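Local atomic coordinates of annexin A8 (Homo sapiens, PDB entry 1W3W), a protein that acts as an anticoagulant, indirectly inhibiting the thromboplastin-specific complex of blood clotting, and binds phospholipids in a calcium-dependent manner. Residues T196-F201 and S234-S239; D230-E235 and A243-V248; T302-I307 and S321-D326. One frame throughout, in Å; residues are numbered along the deposited sequence.

Contact 1 of 3, residues T196-F201 and S234-S239; sequences TDEMKF and SETHGS
Thr196 and Glu235 bring the two backbones closest, with CA atoms 6.6 Å apart, where the loop leading into helix 198-207 passes the end of helix 228-235. Both segments belong to the predicted third annexin repeat, and the contact joins two of its interhelical turns. Glu235 is followed by the sequence Thr-His-Gly and, judged from the spacing of the repeats, probably occupies the position that calcium-binding Asp310 holds in the fourth repeat. Here its side chain packs against protein groups instead. It crosses that of Thr196 at about a right angle: Thr196 OG1 lies 3.7 Å from Glu235 CB, and the methyl CG2 is turned toward the carboxylate end. With CG anti to the carbonyl carbon (chi1 -73°) and the chain extended beyond it, Glu235 reaches inward to Phe201. The carboxylate and ring planes stand 76° apart, and Glu235 OE1 comes obliquely to the end of the ring at CZ and CE2. Another side of the same ring has Asp197 O in its plane at the edge, while Leu186 and Ala189 of helix 176-191 pack on the side chain. Glu198 bends at chi2 and slides past Thr236 in the opposite direction, its OE1 3.5 Å from Thr236 CG2. That OE1 is buried here without a polar partner in the model, and Glu235 OE1 lies 6.2 Å from it, surroundings that would tend to disfavour a negative charge on Glu198. Thr236 OG1 is engaged by Ile232 O of the preceding helical turn. The closest approach of the two segments is Glu235 OE1 to Phe201 CZ, 3.1 Å.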
loop_
_atom_site.group_PDB
_atom_site.type_symbol
_atom_site.label_atom_id
_atom_site.label_comp_id
_atom_site.label_asym_id
_atom_site.label_seq_id
_atom_site.Cartn_x
_atom_site.Cartn_y
_atom_site.Cartn_z
ATOM N N THR A 196 1.398 6.393 29.209
ATOM C CA THR A 196 0.230 6.545 28.339
ATOM C C THR A 196 -0.533 5.218 28.238
ATOM O O THR A 196 0.078 4.150 28.157
ATOM C CB THR A 196 0.656 7.001 26.913
ATOM O OG1 THR A 196 1.285 8.289 26.966
ATOM C CG2 THR A 196 -0.563 7.220 26.007
ATOM N N ASP A 197 -1.861 5.295 28.260
ATOM C CA ASP A 197 -2.719 4.120 28.115
ATOM C C ASP A 197 -2.905 3.830 26.629
ATOM O O ASP A 197 -3.907 4.221 26.015
ATOM C CB ASP A 197 -4.067 4.339 28.803
ATOM C CG ASP A 197 -4.882 3.064 28.919
ATOM O OD1 ASP A 197 -4.590 2.076 28.202
ATOM O OD2 ASP A 197 -5.844 2.963 29.706
ATOM N N GLU A 198 -1.926 3.119 26.076
ATOM C CA GLU A 198 -1.848 2.876 24.637
ATOM C C GLU A 198 -3.072 2.102 24.149
ATOM O O GLU A 198 -3.563 2.364 23.058
ATOM C CB GLU A 198 -0.561 2.115 24.258
ATOM C CG GLU A 198 0.731 2.538 24.967
ATOM C CD GLU A 198 1.362 3.789 24.389
ATOM O OE1 GLU A 198 0.615 4.733 24.041
ATOM O OE2 GLU A 198 2.613 3.831 24.290
ATOM N N MET A 199 -3.569 1.169 24.961
ATOM C CA MET A 199 -4.700 0.319 24.568
ATOM C C MET A 199 -5.979 1.099 24.297
ATOM O O MET A 199 -6.804 0.667 23.502
ATOM C CB MET A 199 -4.982 -0.757 25.625
ATOM C CG MET A 199 -4.109 -1.999 25.503
ATOM S SD MET A 199 -4.056 -2.739 23.830
ATOM C CE MET A 199 -5.787 -3.084 23.550
ATOM N N LYS A 200 -6.143 2.236 24.967
ATOM C CA LYS A 200 -7.308 3.083 24.751
ATOM C C LYS A 200 -7.242 3.758 23.381
ATOM O O LYS A 200 -8.232 3.783 22.651
ATOM C CB LYS A 200 -7.449 4.125 25.864
ATOM C CG LYS A 200 -8.884 4.579 26.080
ATOM C CD LYS A 200 -9.764 3.468 26.689
ATOM C CE LYS A 200 -10.723 2.821 25.663
ATOM N NZ LYS A 200 -12.157 2.869 26.112
ATOM N N PHE A 201 -6.072 4.300 23.045
ATOM C CA PHE A 201 -5.821 4.799 21.700
ATOM C C PHE A 201 -6.061 3.723 20.654
ATOM O O PHE A 201 -6.736 3.967 19.651
ATOM C CB PHE A 201 -4.383 5.309 21.562
ATOM C CG PHE A 201 -4.207 6.738 21.956
ATOM C CD1 PHE A 201 -4.205 7.739 20.996
ATOM C CD2 PHE A 201 -4.026 7.085 23.285
ATOM C CE1 PHE A 201 -4.036 9.071 21.357
ATOM C CE2 PHE A 201 -3.851 8.416 23.656
ATOM C CZ PHE A 201 -3.860 9.407 22.693
ATOM N N SER A 234 3.715 13.228 20.716
ATOM C CA SER A 234 4.312 13.502 22.023
ATOM C C SER A 234 4.174 12.317 22.972
ATOM O O SER A 234 4.981 12.184 23.885
ATOM C CB SER A 234 3.719 14.770 22.650
ATOM O OG SER A 234 2.417 14.547 23.132
ATOM N N GLU A 235 3.188 11.448 22.741
ATOM C CA GLU A 235 2.860 10.352 23.675
ATOM C C GLU A 235 3.390 8.971 23.282
ATOM O O GLU A 235 3.405 8.060 24.108
ATOM C CB GLU A 235 1.346 10.247 23.862
ATOM C CG GLU A 235 0.769 11.368 24.709
ATOM C CD GLU A 235 -0.720 11.575 24.493
ATOM O OE1 GLU A 235 -1.394 10.647 23.998
ATOM O OE2 GLU A 235 -1.220 12.672 24.828
ATOM N N THR A 236 3.806 8.802 22.031
ATOM C CA THR A 236 4.284 7.501 21.565
ATOM C C THR A 236 5.561 7.665 20.761
ATOM O O THR A 236 5.953 8.774 20.401
ATOM C CB THR A 236 3.209 6.785 20.702
ATOM O OG1 THR A 236 2.929 7.563 19.528
ATOM C CG2 THR A 236 1.871 6.712 21.423
ATOM N N HIS A 237 6.204 6.541 20.481
ATOM C CA HIS A 237 7.408 6.522 19.652
ATOM C C HIS A 237 7.490 5.260 18.791
ATOM O O HIS A 237 6.744 4.299 18.992
ATOM C CB HIS A 237 8.662 6.637 20.534
ATOM C CG HIS A 237 8.759 5.572 21.586
ATOM N ND1 HIS A 237 7.956 5.561 22.707
ATOM C CD2 HIS A 237 9.559 4.482 21.684
ATOM C CE1 HIS A 237 8.253 4.504 23.448
ATOM N NE2 HIS A 237 9.222 3.833 22.848
ATOM N N GLY A 238 8.400 5.290 17.826
ATOM C CA GLY A 238 8.749 4.115 17.046
ATOM C C GLY A 238 7.643 3.626 16.127
ATOM O O GLY A 238 6.910 4.414 15.530
ATOM N N SER A 239 7.532 2.310 16.026
ATOM C CA SER A 239 6.564 1.676 15.142
ATOM C C SER A 239 5.121 1.934 15.554
ATOM O O SER A 239 4.268 2.108 14.693
ATOM C CB SER A 239 6.825 0.175 15.066
ATOM O OG SER A 239 7.883 -0.057 14.157
#

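Contact 2 of 3, residues D230-E235 and A243-V248; sequences DSIKSE and AMLTVV
Ile232 reaches across to Met244, Leu245 and Val248 and divides its two branches among them. With CG1 beside the backbone N (chi1 -68°), the CG2 methyl falls anti to that N and enters between two neighbours on the facing helix, 3.8 Å from Met244 CB and 3.9 Å from Leu245 CG. The other branch extends from CG1 to CD1, which meets Val248 CG2 tip to tip at 3.8 Å. Met244 offers only the root of its side chain here: CB points toward Ile232, but the extended chain beyond it runs off to Phe201, Ile202 and Leu205 of helix 198-207. Leu245 does the reverse. Its first bond starts off to the side, and CG and its methyls then come back to slide past Ile232 in the opposite direction. The two segments form an antiparallel helical hairpin, their axes 10.0 Å apart and 174° from one another in direction, the turn between helices 228-235 and 238-252 being very short. This is one of the helix pairs from which the annexin repeat, here the predicted third, is built. Toward the solvent side the seam is closed by the aliphatic stem of Lys233, whose CG comes 4.2 Å from Leu245 CD1 while the rest of the fully extended chain carries NZ onward. Val248 also packs on Ile228 and Glu229, so the hairpin contact continues toward the start of helix 228-235. On its other flank helix 238-252 is met by helix 113-122, where Ala243 and Thr246 both touch Ile117.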
loop_
_atom_site.group_PDB
_atom_site.type_symbol
_atom_site.label_atom_id
_atom_site.label_comp_id
_atom_site.label_asym_id
_atom_site.label_seq_id
_atom_site.Cartn_x
_atom_site.Cartn_y
_atom_site.Cartn_z
ATOM N N ASP A 230 -0.391 15.657 16.993
ATOM C CA ASP A 230 0.592 16.163 17.946
ATOM C C ASP A 230 0.539 15.393 19.266
ATOM O O ASP A 230 1.566 15.175 19.879
ATOM C CB ASP A 230 0.416 17.663 18.189
ATOM C CG ASP A 230 0.928 18.498 17.037
ATOM O OD1 ASP A 230 0.642 19.709 16.995
ATOM O OD2 ASP A 230 1.625 18.019 16.119
ATOM N N SER A 231 -0.647 14.950 19.673
ATOM C CA SER A 231 -0.783 14.133 20.874
ATOM C C SER A 231 -0.108 12.798 20.682
ATOM O O SER A 231 0.674 12.392 21.510
ATOM C CB SER A 231 -2.238 13.938 21.251
ATOM O OG SER A 231 -2.800 15.174 21.652
ATOM N N ILE A 232 -0.380 12.133 19.569
ATOM C CA ILE A 232 0.305 10.882 19.233
ATOM C C ILE A 232 1.829 11.068 19.170
ATOM O O ILE A 232 2.574 10.233 19.675
ATOM C CB ILE A 232 -0.245 10.299 17.897
ATOM C CG1 ILE A 232 -1.689 9.828 18.092
ATOM C CG2 ILE A 232 0.616 9.136 17.414
ATOM C CD1 ILE A 232 -2.458 9.663 16.830
ATOM N N LYS A 233 2.290 12.155 18.563
ATOM C CA LYS A 233 3.735 12.408 18.419
ATOM C C LYS A 233 4.418 12.619 19.765
ATOM O O LYS A 233 5.583 12.256 19.932
ATOM C CB LYS A 233 4.011 13.635 17.543
ATOM C CG LYS A 233 3.851 13.405 16.047
ATOM C CD LYS A 233 4.168 14.671 15.258
ATOM C CE LYS A 233 3.750 14.550 13.812
ATOM N NZ LYS A 233 4.160 15.743 12.992
ATOM N N SER A 234 3.715 13.228 20.716
ATOM C CA SER A 234 4.312 13.502 22.023
ATOM C C SER A 234 4.174 12.317 22.972
ATOM O O SER A 234 4.981 12.184 23.885
ATOM C CB SER A 234 3.719 14.770 22.650
ATOM O OG SER A 234 2.417 14.547 23.132
ATOM N N GLU A 235 3.188 11.448 22.741
ATOM C CA GLU A 235 2.860 10.352 23.675
ATOM C C GLU A 235 3.390 8.971 23.282
ATOM O O GLU A 235 3.405 8.060 24.108
ATOM C CB GLU A 235 1.346 10.247 23.862
ATOM C CG GLU A 235 0.769 11.368 24.709
ATOM C CD GLU A 235 -0.720 11.575 24.493
ATOM O OE1 GLU A 235 -1.394 10.647 23.998
ATOM O OE2 GLU A 235 -1.220 12.672 24.828
ATOM N N ALA A 243 2.254 3.605 13.165
ATOM C CA ALA A 243 0.996 2.908 12.938
ATOM C C ALA A 243 -0.205 3.790 13.261
ATOM O O ALA A 243 -1.144 3.862 12.465
ATOM C CB ALA A 243 0.941 1.626 13.764
ATOM N N MET A 244 -0.170 4.465 14.415
ATOM C CA MET A 244 -1.247 5.387 14.809
ATOM C C MET A 244 -1.404 6.565 13.863
ATOM O O MET A 244 -2.514 6.857 13.426
ATOM C CB MET A 244 -1.052 5.894 16.244
ATOM C CG MET A 244 -1.436 4.857 17.263
ATOM S SD MET A 244 -1.287 5.375 18.978
ATOM C CE MET A 244 -1.821 3.900 19.680
ATOM N N LEU A 245 -0.303 7.236 13.547
ATOM C CA LEU A 245 -0.328 8.340 12.598
ATOM C C LEU A 245 -0.833 7.901 11.216
ATOM O O LEU A 245 -1.479 8.670 10.525
ATOM C CB LEU A 245 1.052 8.993 12.470
ATOM C CG LEU A 245 1.545 9.823 13.665
ATOM C CD1 LEU A 245 3.031 10.157 13.508
ATOM C CD2 LEU A 245 0.725 11.096 13.831
ATOM N N THR A 246 -0.521 6.670 10.819
ATOM C CA THR A 246 -0.950 6.145 9.525
ATOM C C THR A 246 -2.461 5.979 9.521
ATOM O O THR A 246 -3.126 6.376 8.568
ATOM C CB THR A 246 -0.268 4.810 9.224
ATOM O OG1 THR A 246 1.131 5.026 9.072
ATOM C CG2 THR A 246 -0.696 4.284 7.892
ATOM N N VAL A 247 -3.009 5.425 10.597
ATOM C CA VAL A 247 -4.465 5.311 10.718
ATOM C C VAL A 247 -5.111 6.685 10.625
ATOM O O VAL A 247 -6.080 6.867 9.886
ATOM C CB VAL A 247 -4.886 4.583 12.015
ATOM C CG1 VAL A 247 -6.417 4.607 12.194
ATOM C CG2 VAL A 247 -4.414 3.176 11.970
ATOM N N VAL A 248 -4.564 7.663 11.332
ATOM C CA VAL A 248 -5.105 9.017 11.313
ATOM C C VAL A 248 -5.066 9.626 9.897
ATOM O O VAL A 248 -6.078 10.140 9.403
ATOM C CB VAL A 248 -4.369 9.941 12.337
ATOM C CG1 VAL A 248 -4.742 11.376 12.132
ATOM C CG2 VAL A 248 -4.701 9.528 13.765
#

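Contact 3 of 3, residues T302-I307 and S321-D326; sequences TLSSMI and SLVGSD
Asp326 of the C-terminal tail grips Ser304 in the first turn of helix 303-310 with a single carboxylate oxygen. OD1 accepts from Ser304 N at 2.9 Å, with an N-H...O angle of 157°, and from Ser304 OG at 2.7 Å through its anti lone pair. The side chain gets there because CG stands anti to the backbone N (chi1 -161°). Thr302, the N-cap residue, lies alongside the carboxylate with its CB 3.5 Å from Asp326 OD1, and its own OG1 accepts from Ser305 N in a capping bond. The positive end of the helix dipole would probably favour the ionised form of Asp326, as would Lys292, which touches it. An asparagine here lacks the charge and would probably leave this helix end without its anionic mate and, with NH2 in place of OD2, the water there without its acceptor. Next to the polar cluster the packing is close: Val323 CG1 lies 3.5 Å from Ser304 OG, and CG2 makes apolar contact with Ile307 CD1 at 3.9 Å. Around this grip the contact is looser and water-bridged. One water joins Thr302 OG1 to Asp326 O, a second accepts from Leu303 N and donates to Asp326 OD2, and a third donates to Ser304 OG and Gly324 O. Gly324, with positive phi, ends helix 313-323 and turns the tail back over helix 303-310. Both helices belong to the predicted fourth annexin repeat. Lys292 of helix 288-299 holds Val323 O and Ser325 O, Phe295 packs on Leu303, and Ile307 packs on Met266 of helix 254-266 and Ile280 of helix 273-283.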
loop_
_atom_site.group_PDB
_atom_site.type_symbol
_atom_site.label_atom_id
_atom_site.label_comp_id
_atom_site.label_asym_id
_atom_site.label_seq_id
_atom_site.Cartn_x
_atom_site.Cartn_y
_atom_site.Cartn_z
ATOM N N THR A 302 5.844 17.827 -9.461
ATOM C CA THR A 302 5.154 16.601 -9.875
ATOM C C THR A 302 5.836 15.326 -9.356
ATOM O O THR A 302 7.031 15.306 -9.091
ATOM C CB THR A 302 5.046 16.522 -11.389
ATOM O OG1 THR A 302 6.354 16.404 -11.958
ATOM C CG2 THR A 302 4.454 17.821 -11.990
ATOM N N LEU A 303 5.045 14.265 -9.227
ATOM C CA LEU A 303 5.536 12.943 -8.891
ATOM C C LEU A 303 6.637 12.498 -9.875
ATOM O O LEU A 303 7.688 12.006 -9.474
ATOM C CB LEU A 303 4.365 11.950 -8.940
ATOM C CG LEU A 303 4.691 10.487 -8.658
ATOM C CD1 LEU A 303 5.351 10.334 -7.320
ATOM C CD2 LEU A 303 3.407 9.666 -8.727
ATOM N N SER A 304 6.381 12.697 -11.161
ATOM C CA SER A 304 7.320 12.317 -12.226
ATOM C C SER A 304 8.680 13.001 -12.115
ATOM O O SER A 304 9.697 12.381 -12.383
ATOM C CB SER A 304 6.705 12.609 -13.591
ATOM O OG SER A 304 5.571 11.790 -13.774
ATOM N N SER A 305 8.709 14.261 -11.680
ATOM C CA SER A 305 9.973 14.986 -11.565
ATOM C C SER A 305 10.864 14.351 -10.498
ATOM O O SER A 305 12.094 14.274 -10.666
ATOM C CB SER A 305 9.760 16.492 -11.293
ATOM O OG SER A 305 9.483 16.766 -9.908
ATOM N N MET A 306 10.255 13.877 -9.414
ATOM C CA MET A 306 11.022 13.200 -8.386
ATOM C C MET A 306 11.468 11.821 -8.827
ATOM O O MET A 306 12.592 11.408 -8.544
ATOM C CB MET A 306 10.248 13.151 -7.061
ATOM C CG MET A 306 10.534 14.368 -6.223
ATOM S SD MET A 306 9.834 14.283 -4.617
ATOM C CE MET A 306 11.158 13.530 -3.738
ATOM N N ILE A 307 10.608 11.112 -9.542
ATOM C CA ILE A 307 10.990 9.830 -10.115
ATOM C C ILE A 307 12.183 9.997 -11.083
ATOM O O ILE A 307 13.120 9.211 -11.051
ATOM C CB ILE A 307 9.784 9.161 -10.820
ATOM C CG1 ILE A 307 8.760 8.677 -9.782
ATOM C CG2 ILE A 307 10.257 8.001 -11.660
ATOM C CD1 ILE A 307 7.425 8.274 -10.370
ATOM N N SER A 321 6.064 5.380 -17.593
ATOM C CA SER A 321 5.021 4.874 -18.490
ATOM C C SER A 321 3.742 4.580 -17.702
ATOM O O SER A 321 2.643 4.908 -18.145
ATOM C CB SER A 321 5.516 3.637 -19.234
ATOM O OG SER A 321 4.579 3.185 -20.192
ATOM N N LEU A 322 3.902 4.010 -16.505
ATOM C CA LEU A 322 2.782 3.704 -15.613
ATOM C C LEU A 322 2.107 4.954 -15.084
ATOM O O LEU A 322 0.889 5.045 -15.058
ATOM C CB LEU A 322 3.279 2.908 -14.404
ATOM C CG LEU A 322 3.316 1.399 -14.520
ATOM C CD1 LEU A 322 4.007 0.852 -13.283
ATOM C CD2 LEU A 322 1.908 0.823 -14.669
ATOM N N VAL A 323 2.911 5.918 -14.652
ATOM C CA VAL A 323 2.405 7.165 -14.091
ATOM C C VAL A 323 1.648 7.964 -15.153
ATOM O O VAL A 323 0.646 8.598 -14.856
ATOM C CB VAL A 323 3.556 8.003 -13.476
ATOM C CG1 VAL A 323 3.072 9.382 -13.047
ATOM C CG2 VAL A 323 4.165 7.272 -12.274
ATOM N N GLY A 324 2.136 7.925 -16.388
ATOM C CA GLY A 324 1.522 8.642 -17.493
ATOM C C GLY A 324 1.800 10.136 -17.472
ATOM O O GLY A 324 2.644 10.624 -16.715
ATOM N N SER A 325 1.080 10.870 -18.310
ATOM C CA SER A 325 1.291 12.311 -18.422
ATOM C C SER A 325 1.161 12.999 -17.054
ATOM O O SER A 325 0.225 12.758 -16.310
ATOM C CB SER A 325 0.327 12.940 -19.439
ATOM O OG SER A 325 0.693 14.299 -19.660
ATOM N N ASP A 326 2.126 13.855 -16.738
ATOM C CA ASP A 326 2.206 14.480 -15.432
ATOM C C ASP A 326 2.679 15.937 -15.559
ATOM O O ASP A 326 3.770 16.280 -15.090
ATOM C CB ASP A 326 3.175 13.650 -14.584
ATOM C CG ASP A 326 3.028 13.883 -13.101
ATOM O OD1 ASP A 326 3.881 13.355 -12.366
ATOM O OD2 ASP A 326 2.121 14.553 -12.572
HETATM O O HOH W 1 6.339 16.291 -14.700
HETATM O O HOH W 2 2.309 14.829 -9.884
HETATM O O HOH W 3 5.362 10.314 -16.124
#

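How the contacts relate
Contacts 1 and 2 are neighbours in the predicted third repeat, their centres 8 Å apart, and they share Ser234 and Glu235 on helix 228-235. Met244 joins them, its CE lying 3.5 Å from Phe201 CB, and Phe201 CE1 approaches Ile232 CG1 at 4.1 Å, so Phe201 is shared between the two. Contact 3 lies on the predicted fourth repeat and the C-terminal tail, its centre 37 Å from that of contact 1 and 30 Å from that of contact 2, with no touch. It is the one next to the calcium site of Met266, Gly268, Gly270 and Asp310: the Ile307 side chain is about 4 Å from that of Met266 and about 10 Å from the bound calcium ion.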